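Local atomic coordinates of polyprenyl synthetase (Zymomonas mobilis subsp. mobilis, PDB entry 4KKM), a protein that probably makes longer-chain prenyl diphosphates from isopentenyl diphosphate and allylic diphosphates, as a metal-dependent prenyltransferase of the FPP/GGPP synthase family. Residues A182-L185 and A186-S190; I199-L202 and Q203-T207; D227-D230 and R231-Y235; A287-L290 and V291-I295. All blocks are in the same frame, centred on the assembly; numbering follows the deposited sequence. Where two conformers were deposited one is given.

The four contacts are local, each closing i to i+4 turns along one helix, the first running past the helix end, and they follow one another along the chain without nesting or crossing. Interaction 1 ends helix 177-188 beside the calcium site; interaction 2 ends the next helix, 196-206. These two touch, Ile183 packing on Leu202 and Leu205 and Asp184 reaching toward Lys206, and both meet the second subunit. Interaction 3 lies near the start of the long helix 226-253, with its centre about 30 Å from that of interaction 1. Interaction 4, in helix 280-296, returns to it: Tyr235 CD2 lies 3.4 Å from Ala294 O, joining the two helices away from the metal.

Interaction 1 of 4, residues A182-L185 and A186-S190; sequences AIDL and AAETS
Thr189 folds its hydroxyl and methyl back over the carbonyl of Leu185, where helix 177-188 ends. OG1 donates to Leu185 O at 2.9 Å, approaching tilted from the carbonyl plane, while the backbone N of Thr189 adds only a weak bond to the same oxygen. With chi1 at 59°, OG1 sits between the backbone N and the carbonyl carbon and turns back toward the carbonyl of the preceding turn; CG2 then comes 4.1 Å from Leu185 CD1. The bond forms as the chain leaves helical geometry at Thr189, so a side chain takes part in closing the last turn. One residue earlier the i to i+4 pattern is still regular, with Glu188 N donating to Asp184 O at 3.0 Å. The side chain of Glu188 runs extended from there, its CG 3.3 Å from Asp184 O, and brings OE2 to 4.2 Å from Asp184 OD2, the two carboxylate planes 33° apart. Lys271 forms salt bridges with both acids, to OD1 of Asp184 and OE2 of Glu188. The side chain of Asp184 also lies about 4 Å from the calcium ion, whose site includes Asp108 and Asp114. Like charges this close would repel, and the shared lysine probably offsets that cost at the edge of the metal site.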
loop_
_atom_site.group_PDB
_atom_site.type_symbol
_atom_site.label_atom_id
_atom_site.label_comp_id
_atom_site.label_asym_id
_atom_site.label_seq_id
_atom_site.Cartn_x
_atom_site.Cartn_y
_atom_site.Cartn_z
ATOM N N ALA B 182 -8.485 -12.768 1.746
ATOM C CA ALA B 182 -9.734 -12.921 1.004
ATOM C C ALA B 182 -10.229 -14.361 1.023
ATOM O O ALA B 182 -11.422 -14.597 1.178
ATOM C CB ALA B 182 -9.573 -12.440 -0.432
ATOM N N ILE B 183 -9.321 -15.319 0.838
ATOM C CA ILE B 183 -9.703 -16.730 0.885
ATOM C C ILE B 183 -10.245 -17.076 2.270
ATOM O O ILE B 183 -11.242 -17.786 2.399
ATOM C CB ILE B 183 -8.532 -17.670 0.520
ATOM C CG1 ILE B 183 -8.094 -17.425 -0.921
ATOM C CG2 ILE B 183 -8.939 -19.136 0.701
ATOM C CD1 ILE B 183 -6.874 -18.214 -1.339
ATOM N N ASP B 184 -9.606 -16.539 3.305
ATOM C CA ASP B 184 -10.060 -16.777 4.672
ATOM C C ASP B 184 -11.457 -16.193 4.875
ATOM O O ASP B 184 -12.347 -16.844 5.429
ATOM C CB ASP B 184 -9.078 -16.167 5.675
ATOM C CG ASP B 184 -9.017 -16.942 6.979
ATOM O OD1 ASP B 184 -9.458 -18.112 7.006
ATOM O OD2 ASP B 184 -8.516 -16.381 7.976
ATOM N N LEU B 185 -11.650 -14.963 4.413
ATOM C CA LEU B 185 -12.969 -14.330 4.468
ATOM C C LEU B 185 -14.025 -15.148 3.715
ATOM O O LEU B 185 -15.158 -15.306 4.183
ATOM C CB LEU B 185 -12.888 -12.909 3.903
ATOM C CG LEU B 185 -14.200 -12.129 3.778
ATOM C CD1 LEU B 185 -14.797 -11.871 5.146
ATOM C CD2 LEU B 185 -13.969 -10.816 3.037
ATOM N N ALA B 186 -13.650 -15.678 2.554
ATOM C CA ALA B 186 -14.555 -16.530 1.790
ATOM C C ALA B 186 -14.935 -17.790 2.572
ATOM O O ALA B 186 -16.085 -18.226 2.544
ATOM C CB ALA B 186 -13.931 -16.905 0.462
ATOM N N ALA B 187 -13.965 -18.369 3.272
ATOM C CA ALA B 187 -14.223 -19.560 4.080
ATOM C C ALA B 187 -15.208 -19.252 5.199
ATOM O O ALA B 187 -16.106 -20.043 5.494
ATOM C CB ALA B 187 -12.915 -20.103 4.665
ATOM N N GLU B 188 -15.029 -18.096 5.825
ATOM C CA GLU B 188 -15.830 -17.726 6.984
ATOM C C GLU B 188 -17.263 -17.366 6.612
ATOM O O GLU B 188 -18.169 -17.484 7.434
ATOM C CB GLU B 188 -15.151 -16.585 7.750
ATOM C CG GLU B 188 -13.814 -17.003 8.351
ATOM C CD GLU B 188 -13.066 -15.855 8.999
ATOM O OE1 GLU B 188 -13.332 -14.688 8.633
ATOM O OE2 GLU B 188 -12.217 -16.122 9.879
ATOM N N THR B 189 -17.467 -16.951 5.364
ATOM C CA THR B 189 -18.793 -16.528 4.919
ATOM C C THR B 189 -19.423 -17.512 3.942
ATOM O O THR B 189 -20.342 -17.160 3.200
ATOM C CB THR B 189 -18.753 -15.118 4.296
ATOM O OG1 THR B 189 -17.863 -15.113 3.174
ATOM C CG2 THR B 189 -18.255 -14.103 5.317
ATOM N N SER B 190 -18.930 -18.749 3.949
ATOM C CA SER B 190 -19.530 -19.820 3.161
ATOM C C SER B 190 -19.864 -21.024 4.037
ATOM O O SER B 190 -19.209 -21.264 5.048
ATOM C CB SER B 190 -18.588 -20.253 2.037
ATOM O OG SER B 190 -19.062 -21.436 1.408
#

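Interaction 2 of 4, residues I199-L202 and Q203-T207; sequences ITRL and QQLKT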
loop_
_atom_site.group_PDB
_atom_site.type_symbol
_atom_site.label_atom_id
_atom_site.label_comp_id
_atom_site.label_asym_id
_atom_site.label_seq_id
_atom_site.Cartn_x
_atom_site.Cartn_y
_atom_site.Cartn_z
ATOM N N ILE B 199 -7.021 -24.793 1.608
ATOM C CA ILE B 199 -6.489 -24.182 2.821
ATOM C C ILE B 199 -4.965 -24.158 2.774
ATOM O O ILE B 199 -4.326 -23.392 3.489
ATOM C CB ILE B 199 -6.983 -24.864 4.122
ATOM C CG1 ILE B 199 -6.397 -26.266 4.255
ATOM C CG2 ILE B 199 -8.525 -24.887 4.186
ATOM C CD1 ILE B 199 -6.524 -26.845 5.655
ATOM N N THR B 200 -4.390 -24.994 1.920
ATOM C CA THR B 200 -2.958 -24.940 1.687
ATOM C C THR B 200 -2.629 -23.662 0.919
ATOM O O THR B 200 -1.702 -22.937 1.279
ATOM C CB THR B 200 -2.446 -26.191 0.944
ATOM O OG1 THR B 200 -2.661 -27.348 1.765
ATOM C CG2 THR B 200 -0.957 -26.067 0.653
ATOM N N ARG B 201 -3.399 -23.377 -0.130
ATOM C CA ARG B 201 -3.212 -22.126 -0.860
ATOM C C ARG B 201 -3.490 -20.951 0.057
ATOM O O ARG B 201 -2.802 -19.934 -0.002
ATOM C CB ARG B 201 -4.125 -22.030 -2.085
ATOM C CG ARG B 201 -3.849 -20.781 -2.933
ATOM C CD ARG B 201 -4.946 -20.504 -3.955
ATOM N NE ARG B 201 -4.979 -21.477 -5.046
ATOM C CZ ARG B 201 -4.175 -21.445 -6.105
ATOM N NH1 ARG B 201 -3.255 -20.494 -6.213
ATOM N NH2 ARG B 201 -4.282 -22.368 -7.054
ATOM N N LEU B 202 -4.515 -21.087 0.893
ATOM C CA LEU B 202 -4.834 -20.051 1.873
ATOM C C LEU B 202 -3.617 -19.688 2.735
ATOM O O LEU B 202 -3.266 -18.507 2.860
ATOM C CB LEU B 202 -6.015 -20.489 2.741
ATOM C CG LEU B 202 -6.321 -19.818 4.087
ATOM C CD1 LEU B 202 -6.350 -18.318 3.988
ATOM C CD2 LEU B 202 -7.667 -20.325 4.605
ATOM N N GLN B 203 -2.973 -20.695 3.320
ATOM C CA GLN B 203 -1.783 -20.446 4.136
ATOM C C GLN B 203 -0.655 -19.827 3.321
ATOM O O GLN B 203 -0.040 -18.858 3.758
ATOM C CB GLN B 203 -1.289 -21.733 4.811
ATOM C CG GLN B 203 -0.048 -21.545 5.694
ATOM C CD GLN B 203 1.260 -21.569 4.909
ATOM O OE1 GLN B 203 1.474 -22.442 4.067
ATOM N NE2 GLN B 203 2.132 -20.596 5.174
ATOM N N GLN B 204 -0.368 -20.407 2.156
ATOM C CA GLN B 204 0.709 -19.908 1.294
ATOM C C GLN B 204 0.586 -18.405 1.049
ATOM O O GLN B 204 1.585 -17.679 1.022
ATOM C CB GLN B 204 0.718 -20.639 -0.049
ATOM C CG GLN B 204 1.150 -22.095 0.012
ATOM C CD GLN B 204 0.887 -22.835 -1.295
ATOM O OE1 GLN B 204 0.138 -22.356 -2.157
ATOM N NE2 GLN B 204 1.506 -24.004 -1.449
ATOM N N LEU B 205 -0.646 -17.939 0.879
ATOM C CA LEU B 205 -0.886 -16.523 0.633
ATOM C C LEU B 205 -0.997 -15.695 1.916
ATOM O O LEU B 205 -0.342 -14.657 2.050
ATOM C CB LEU B 205 -2.143 -16.325 -0.222
ATOM C CG LEU B 205 -2.133 -16.925 -1.629
ATOM C CD1 LEU B 205 -3.448 -16.635 -2.342
ATOM C CD2 LEU B 205 -0.947 -16.406 -2.435
ATOM N N LYS B 206 -1.830 -16.151 2.849
ATOM C CA LYS B 206 -2.156 -15.365 4.039
ATOM C C LYS B 206 -0.969 -15.096 4.959
ATOM O O LYS B 206 -0.846 -14.000 5.508
ATOM C CB LYS B 206 -3.279 -16.018 4.845
ATOM C CG LYS B 206 -3.756 -15.160 6.013
ATOM C CD LYS B 206 -4.982 -15.756 6.692
ATOM C CE LYS B 206 -5.304 -15.035 8.001
ATOM N NZ LYS B 206 -5.550 -15.989 9.123
ATOM N N THR B 207 -0.113 -16.098 5.144
ATOM C CA THR B 207 1.087 -15.920 5.964
ATOM C C THR B 207 2.376 -16.284 5.220
ATOM O O THR B 207 3.433 -15.712 5.491
ATOM C CB THR B 207 1.028 -16.743 7.269
ATOM O OG1 THR B 207 0.873 -18.128 6.951
ATOM C CG2 THR B 207 -0.134 -16.295 8.146
#
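The last turns of helix 196-206, part of the mainly alpha-helical isoprenoid synthase fold, bring Leu202 alongside Lys206, the two side chains pointing the same way. Leu202 CD1 touches the aliphatic part of the lysine, 3.9 Å from Lys206 CB and nearly as close to its CD. In the backbone between them, Lys206 N donates to Leu202 O at 2.8 Å in a nearly straight bond (165°); the same oxygen receives a weak second bond from Leu205 N. Both side chains leave with CG anti to the backbone N (chi1 162° for Leu202), which lets them run together while the lysine chain goes on toward the metal site, its side chain about 5 Å from the calcium ion at the nearest atoms.

A second pair lies along another side of the helix. Gln204, extended beyond CG, lays its chain over the carbonyl of Thr200, with CG 3.2 Å from Thr200 O. Its amide then straddles the turn: NE2 is 3.8 Å from Thr200 CG2, and OE1 is 3.6 Å from Arg201 CA. Gln203 instead bends at chi2 (-83°) and sends NE2 along the helix to Thr207 OG1, 3.3 Å away and close to the amide plane, tying the helix to the residue where helical geometry breaks.

Ile199 and Thr200 rest on Phe274 of helix 274-278, Gln203 packs on Leu241 and Gln244 of helix 226-253, Leu202 and Leu205 face helix 177-188, and Arg201 reaches Arg53 of the second subunit.

Interaction 3 of 4, residues D227-D230 and R231-Y235; sequences DIRD and RLKAY
Arg229 and Lys233 lie side by side, pointing the same way from consecutive turns. In the conformer described, one of two modelled for Arg229, the edge of the guanidinium meets the lysine chain, NH1 standing 3.9 Å from Lys233 CD, with that carbon in the guanidinium plane. Each chain bends at chi3, Arg229 at 77° and Lys233 at 82°, and the cationic ends stay 4.6 Å apart (NH1 to NZ of Lys233). Both separations hold for this conformer alone and are less certain than the backbone bonds. Glu216 of helix 208-221 probably offsets this proximity: its carboxylate forms a salt bridge with Lys233 and a long, weak ion pair with Arg229. Asp230 OD1 is also near Arg229 NH1, but well out of the guanidinium plane and only at long range, so charge alone acts there; OD2 of Asp230 forms a salt bridge with Lys226.

All of this sits near the start of helix 226-253, a long helix of the alpha-helical isoprenoid synthase fold. Regular bonds close its turns, Lys233 N to Arg229 O at 2.9 Å and Leu232 N to Ile228 O at 3.1 Å.

On the apolar side, Ile228 CG2 and Leu232 CD1 touch at 4.1 Å, the two side chains again side by side. Leu232 turns CG beside its own backbone N, placing that carbon 3.3 Å from Ile228 O, and its end packs on Leu215 and Ala219 of helix 208-221. Arg231 runs extended from CG to NE; CG passes 3.4 Å from Asp227 O, and the chain continues to NH1, which is hydrogen-bonded to the carbonyl of His297.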
loop_
_atom_site.group_PDB
_atom_site.type_symbol
_atom_site.label_atom_id
_atom_site.label_comp_id
_atom_site.label_asym_id
_atom_site.label_seq_id
_atom_site.Cartn_x
_atom_site.Cartn_y
_atom_site.Cartn_z
ATOM N N ASP B 227 19.740 -20.491 -7.163
ATOM C CA ASP B 227 19.767 -21.700 -6.345
ATOM C C ASP B 227 19.657 -21.378 -4.852
ATOM O O ASP B 227 18.926 -22.043 -4.119
ATOM C CB ASP B 227 21.033 -22.514 -6.629
ATOM C CG ASP B 227 21.027 -23.131 -8.017
ATOM O OD1 ASP B 227 20.132 -22.786 -8.818
ATOM O OD2 ASP B 227 21.919 -23.957 -8.310
ATOM N N ILE B 228 20.379 -20.353 -4.412
ATOM C CA ILE B 228 20.341 -19.931 -3.016
ATOM C C ILE B 228 19.004 -19.263 -2.686
ATOM O O ILE B 228 18.442 -19.468 -1.607
ATOM C CB ILE B 228 21.515 -18.975 -2.689
ATOM C CG1 ILE B 228 22.850 -19.724 -2.774
ATOM C CG2 ILE B 228 21.345 -18.354 -1.309
ATOM C CD1 ILE B 228 22.969 -20.848 -1.782
ATOM N N ARG B 229 18.491 -18.464 -3.616
ATOM C CA ARG B 229 17.203 -17.824 -3.409
ATOM C C ARG B 229 16.104 -18.865 -3.232
ATOM O O ARG B 229 15.263 -18.739 -2.340
ATOM C CB ARG B 229 16.850 -16.870 -4.551
ATOM C CG ARG B 229 15.407 -16.410 -4.486
ATOM C CD ARG B 229 15.165 -15.072 -5.160
ATOM N NE ARG B 229 15.119 -15.147 -6.617
ATOM C CZ ARG B 229 14.167 -15.759 -7.315
ATOM N NH1 ARG B 229 13.175 -16.386 -6.696
ATOM N NH2 ARG B 229 14.214 -15.754 -8.640
ATOM N N ASP B 230 16.133 -19.900 -4.068
ATOM C CA ASP B 230 15.141 -20.965 -4.007
ATOM C C ASP B 230 15.198 -21.759 -2.698
ATOM O O ASP B 230 14.162 -22.090 -2.131
ATOM C CB ASP B 230 15.278 -21.901 -5.210
ATOM C CG ASP B 230 14.747 -21.285 -6.488
ATOM O OD1 ASP B 230 14.029 -20.266 -6.406
ATOM O OD2 ASP B 230 15.044 -21.819 -7.576
ATOM N N ARG B 231 16.403 -22.070 -2.229
ATOM C CA ARG B 231 16.560 -22.743 -0.944
ATOM C C ARG B 231 15.943 -21.925 0.192
ATOM O O ARG B 231 15.239 -22.464 1.052
ATOM C CB ARG B 231 18.035 -22.997 -0.643
ATOM C CG ARG B 231 18.654 -24.136 -1.431
ATOM C CD ARG B 231 20.123 -24.279 -1.081
ATOM N NE ARG B 231 20.701 -25.489 -1.653
ATOM C CZ ARG B 231 20.665 -26.684 -1.070
ATOM N NH1 ARG B 231 20.081 -26.837 0.111
ATOM N NH2 ARG B 231 21.222 -27.724 -1.669
ATOM N N LEU B 232 16.218 -20.627 0.192
ATOM C CA LEU B 232 15.675 -19.735 1.214
ATOM C C LEU B 232 14.151 -19.622 1.120
ATOM O O LEU B 232 13.459 -19.664 2.134
ATOM C CB LEU B 232 16.336 -18.355 1.132
ATOM C CG LEU B 232 17.842 -18.397 1.420
ATOM C CD1 LEU B 232 18.480 -17.019 1.307
ATOM C CD2 LEU B 232 18.090 -18.998 2.790
ATOM N N LYS B 233 13.619 -19.490 -0.088
ATOM C CA LYS B 233 12.164 -19.434 -0.231
ATOM C C LYS B 233 11.512 -20.761 0.170
ATOM O O LYS B 233 10.399 -20.783 0.698
ATOM C CB LYS B 233 11.754 -19.011 -1.647
ATOM C CG LYS B 233 12.114 -17.562 -1.975
ATOM C CD LYS B 233 11.430 -17.077 -3.247
ATOM C CE LYS B 233 9.996 -16.629 -2.971
ATOM N NZ LYS B 233 9.364 -16.030 -4.181
ATOM N N ALA B 234 12.217 -21.861 -0.065
ATOM C CA ALA B 234 11.731 -23.176 0.342
ATOM C C ALA B 234 11.681 -23.298 1.869
ATOM O O ALA B 234 10.770 -23.915 2.423
ATOM C CB ALA B 234 12.612 -24.280 -0.257
ATOM N N TYR B 235 12.672 -22.721 2.544
ATOM C CA TYR B 235 12.666 -22.677 4.005
ATOM C C TYR B 235 11.436 -21.921 4.493
ATOM O O TYR B 235 10.753 -22.366 5.418
ATOM C CB TYR B 235 13.943 -22.015 4.531
ATOM C CG TYR B 235 13.902 -21.585 5.992
ATOM C CD1 TYR B 235 13.320 -20.373 6.366
ATOM C CD2 TYR B 235 14.479 -22.370 6.990
ATOM C CE1 TYR B 235 13.290 -19.963 7.690
ATOM C CE2 TYR B 235 14.451 -21.966 8.328
ATOM C CZ TYR B 235 13.854 -20.755 8.667
ATOM O OH TYR B 235 13.818 -20.328 9.980
#

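Interaction 4 of 4, residues A287-L290 and V291-I295; sequences AQAL and VDQAI
Gln293 leans back over the preceding turn, and each of its side-chain atoms meets Ala289 or Leu290. CB starts 3.5 Å from Ala289 O and about as far from Leu290 O. Chi1 of -72° sets CG beside the backbone N, and this brings CG to 3.2 Å from Ala289 O, the acceptor that also takes the Gln293 N-H at 2.8 Å. From CG the chain stays extended, CD passing the same carbonyl at 3.6 Å. The amide then divides: OE1 comes 3.7 Å from Leu290 CD2, while NE2 stays near Ala289 O and also comes 3.9 Å from Ala289 CB.

This turn belongs to helix 280-296, one of the helices of the alpha-helical isoprenoid synthase fold, and lies away from the calcium site. Here Leu290 packs on Leu241 of helix 226-253, while Gln293 and Ala294 rest against Asp238 of that helix.

Round the helix from Gln293, Val291 places CG2 beside its own backbone N and 3.4 Å from Ala287 O, the carbonyl that accepts its N-H. Gln288 O receives Asp292 N at 3.2 Å and a weak bond from Val291 N; Gln288 and Val291 both touch Val316 near the C terminus.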
loop_
_atom_site.group_PDB
_atom_site.type_symbol
_atom_site.label_atom_id
_atom_site.label_comp_id
_atom_site.label_asym_id
_atom_site.label_seq_id
_atom_site.Cartn_x
_atom_site.Cartn_y
_atom_site.Cartn_z
ATOM N N ALA B 287 3.820 -31.138 11.012
ATOM C CA ALA B 287 4.454 -29.927 11.537
ATOM C C ALA B 287 5.918 -30.207 11.857
ATOM O O ALA B 287 6.805 -29.423 11.521
ATOM C CB ALA B 287 3.725 -29.430 12.782
ATOM N N GLN B 288 6.164 -31.343 12.495
ATOM C CA GLN B 288 7.519 -31.732 12.861
ATOM C C GLN B 288 8.386 -31.997 11.634
ATOM O O GLN B 288 9.529 -31.532 11.559
ATOM C CB GLN B 288 7.486 -32.972 13.749
ATOM C CG GLN B 288 8.771 -33.201 14.508
ATOM C CD GLN B 288 9.192 -31.981 15.303
ATOM O OE1 GLN B 288 8.432 -31.468 16.131
ATOM N NE2 GLN B 288 10.406 -31.500 15.047
ATOM N N ALA B 289 7.838 -32.749 10.680
ATOM C CA ALA B 289 8.555 -33.068 9.446
ATOM C C ALA B 289 8.905 -31.802 8.672
ATOM O O ALA B 289 9.987 -31.696 8.095
ATOM C CB ALA B 289 7.735 -34.012 8.577
ATOM N N LEU B 290 7.988 -30.840 8.679
ATOM C CA LEU B 290 8.182 -29.576 7.975
ATOM C C LEU B 290 9.333 -28.763 8.555
ATOM O O LEU B 290 10.053 -28.072 7.825
ATOM C CB LEU B 290 6.890 -28.760 7.997
ATOM C CG LEU B 290 5.835 -29.250 7.007
ATOM C CD1 LEU B 290 4.463 -28.762 7.417
ATOM C CD2 LEU B 290 6.188 -28.779 5.603
ATOM N N VAL B 291 9.510 -28.852 9.868
ATOM C CA VAL B 291 10.627 -28.187 10.522
ATOM C C VAL B 291 11.944 -28.803 10.060
ATOM O O VAL B 291 12.883 -28.091 9.702
ATOM C CB VAL B 291 10.516 -28.270 12.062
ATOM C CG1 VAL B 291 11.830 -27.865 12.713
ATOM C CG2 VAL B 291 9.364 -27.399 12.561
ATOM N N ASP B 292 12.006 -30.131 10.058
ATOM C CA ASP B 292 13.181 -30.832 9.550
ATOM C C ASP B 292 13.449 -30.466 8.091
ATOM O O ASP B 292 14.586 -30.201 7.706
ATOM C CB ASP B 292 13.006 -32.348 9.689
ATOM C CG ASP B 292 13.020 -32.807 11.135
ATOM O OD1 ASP B 292 13.606 -32.098 11.980
ATOM O OD2 ASP B 292 12.450 -33.879 11.426
ATOM N N GLN B 293 12.390 -30.454 7.287
ATOM C CA GLN B 293 12.497 -30.091 5.879
ATOM C C GLN B 293 13.003 -28.660 5.697
ATOM O O GLN B 293 13.857 -28.403 4.848
ATOM C CB GLN B 293 11.154 -30.288 5.169
ATOM C CG GLN B 293 10.796 -31.755 4.959
ATOM C CD GLN B 293 9.338 -31.960 4.602
ATOM O OE1 GLN B 293 8.696 -31.080 4.036
ATOM N NE2 GLN B 293 8.807 -33.127 4.944
ATOM N N ALA B 294 12.475 -27.735 6.495
ATOM C CA ALA B 294 12.904 -26.341 6.437
ATOM C C ALA B 294 14.404 -26.239 6.689
ATOM O O ALA B 294 15.135 -25.560 5.957
ATOM C CB ALA B 294 12.122 -25.490 7.455
ATOM N N ILE B 295 14.866 -26.937 7.715
ATOM C CA ILE B 295 16.265 -26.864 8.104
ATOM C C ILE B 295 17.175 -27.482 7.038
ATOM O O ILE B 295 18.253 -26.955 6.756
ATOM C CB ILE B 295 16.484 -27.495 9.498
ATOM C CG1 ILE B 295 15.916 -26.564 10.575
ATOM C CG2 ILE B 295 17.964 -27.780 9.751
ATOM C CD1 ILE B 295 15.841 -27.188 11.954
#